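Local coordinates for protein MgGH51 (Meripilus giganteus, PDB 6ZPV) that probably hydrolyses terminal alpha-L-arabinofuranosyl residues from arabinose-containing polysaccharides, as a fungal GH51 arabinofuranosidase, at residues F610-N613 / V619-I622. Numbering follows the deposited sequence.
Sequences FTYN and VSVI
F610 and Y612 reach across to S620 and I622 from a strand that runs nearly antiparallel to theirs, at 160°, with the two axes 10.3 Å apart. That spacing belongs to facing sheets; even the nearest CA atoms, of Y612 and I622, are 9.0 Å apart, and side chains alone close the gap. On each strand the alternate residues point inward: F610 and Y612 on one, S620 and I622 on the other.

Y612 spans most of the distance. Its CG stands anti to the backbone N (chi1 179°), which sends the ring out from its own strand until the phenol meets the serine hydroxyl, OH of Y612 lying 2.7 Å from OG of S620. This hydrogen bond, in which either hydroxyl may be the donor, pairs two polar atoms within a buried, largely apolar interface. OG sits at the ring edge, near the ring plane, and CB of S620 lies 3.7 Å from CE2 of Y612.

The two strands are consecutive in the chain and belong to the C-terminal beta-sandwich, a domain that accompanies the catalytic barrel in GH51 enzymes. Strand 609-614 pairs with 560-565 in one sheet, while 618-625 runs between 547-554 and 575-582 in the other, so the short connection carries the chain from sheet to sheet.

I622 fills the angle between the two aromatic rings. Its CD1 comes obliquely against the root of the tyrosine ring, 3.8 Å from CG of Y612, and also reaches the phenylalanine ring edge, 4.1 Å from CE2 of F610. CG2 of I622 touches CE2 of F610 at 4.1 Å as well. Beyond these, L578 and V580 of strand 575-582 pack against Y612, and F564 meets the F610 ring with the planes inclined at about 35°.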
loop_
_atom_site.group_PDB
_atom_site.type_symbol
_atom_site.label_atom_id
_atom_site.label_comp_id
_atom_site.label_asym_id
_atom_site.label_seq_id
_atom_site.Cartn_x
_atom_site.Cartn_y
_atom_site.Cartn_z
ATOM N N PHE A 610 40.579 2.042 -2.922
ATOM C CA PHE A 610 40.194 0.631 -2.903
ATOM C C PHE A 610 39.467 0.304 -4.185
ATOM O O PHE A 610 38.955 1.252 -4.846
ATOM C CB PHE A 610 39.438 0.292 -1.607
ATOM C CG PHE A 610 38.112 0.997 -1.460
ATOM C CD1 PHE A 610 38.083 2.202 -0.841
ATOM C CD2 PHE A 610 36.944 0.468 -1.951
ATOM C CE1 PHE A 610 36.907 2.862 -0.661
ATOM C CE2 PHE A 610 35.761 1.147 -1.775
ATOM C CZ PHE A 610 35.752 2.375 -1.160
ATOM N N THR A 611 39.373 -0.964 -4.482
ATOM C CA THR A 611 38.805 -1.416 -5.756
ATOM C C THR A 611 37.653 -2.362 -5.492
ATOM O O THR A 611 37.765 -3.243 -4.636
ATOM C CB THR A 611 39.911 -2.047 -6.617
ATOM O OG1 THR A 611 40.934 -1.079 -6.832
ATOM C CG2 THR A 611 39.379 -2.599 -7.906
ATOM N N TYR A 612 36.587 -2.227 -6.274
ATOM C CA TYR A 612 35.436 -3.141 -6.196
ATOM C C TYR A 612 35.140 -3.690 -7.586
ATOM O O TYR A 612 35.044 -2.878 -8.546
ATOM C CB TYR A 612 34.199 -2.411 -5.631
ATOM C CG TYR A 612 32.992 -3.316 -5.557
ATOM C CD1 TYR A 612 32.988 -4.444 -4.754
ATOM C CD2 TYR A 612 31.848 -3.047 -6.281
ATOM C CE1 TYR A 612 31.890 -5.254 -4.680
ATOM C CE2 TYR A 612 30.729 -3.843 -6.220
ATOM C CZ TYR A 612 30.755 -4.978 -5.408
ATOM O OH TYR A 612 29.677 -5.818 -5.315
ATOM N N ASN A 613 34.945 -4.994 -7.693
ATOM C CA ASN A 613 34.506 -5.621 -8.929
ATOM C C ASN A 613 32.994 -5.810 -8.861
ATOM O O ASN A 613 32.512 -6.652 -8.112
ATOM C CB ASN A 613 35.203 -6.961 -9.197
ATOM C CG ASN A 613 34.822 -7.567 -10.561
ATOM O OD1 ASN A 613 34.116 -6.999 -11.473
ATOM N ND2 ASN A 613 35.289 -8.786 -10.794
ATOM N N VAL A 619 23.418 -4.777 -7.630
ATOM C CA VAL A 619 23.261 -3.570 -6.838
ATOM C C VAL A 619 24.134 -3.778 -5.601
ATOM O O VAL A 619 23.960 -4.772 -4.881
ATOM C CB VAL A 619 21.815 -3.305 -6.371
ATOM C CG1 VAL A 619 21.739 -2.002 -5.596
ATOM C CG2 VAL A 619 20.877 -3.295 -7.575
ATOM N N SER A 620 25.052 -2.849 -5.342
ATOM C CA SER A 620 26.013 -2.974 -4.237
ATOM C C SER A 620 25.999 -1.707 -3.409
ATOM O O SER A 620 25.876 -0.597 -3.964
ATOM C CB SER A 620 27.413 -3.270 -4.722
ATOM O OG SER A 620 27.434 -4.391 -5.608
ATOM N N VAL A 621 26.254 -1.852 -2.124
ATOM C CA VAL A 621 26.462 -0.697 -1.222
ATOM C C VAL A 621 27.737 -0.974 -0.433
ATOM O O VAL A 621 27.817 -2.006 0.262
ATOM C CB VAL A 621 25.302 -0.495 -0.247
ATOM C CG1 VAL A 621 25.569 0.727 0.627
ATOM C CG2 VAL A 621 23.979 -0.385 -0.999
ATOM N N ILE A 622 28.675 -0.055 -0.523
ATOM C CA ILE A 622 29.904 -0.091 0.283
ATOM C C ILE A 622 29.775 1.036 1.291
ATOM O O ILE A 622 29.563 2.208 0.884
ATOM C CB ILE A 622 31.187 0.040 -0.566
ATOM C CG1 ILE A 622 31.300 -1.176 -1.468
ATOM C CG2 ILE A 622 32.403 0.179 0.370
ATOM C CD1 ILE A 622 32.441 -1.096 -2.497
#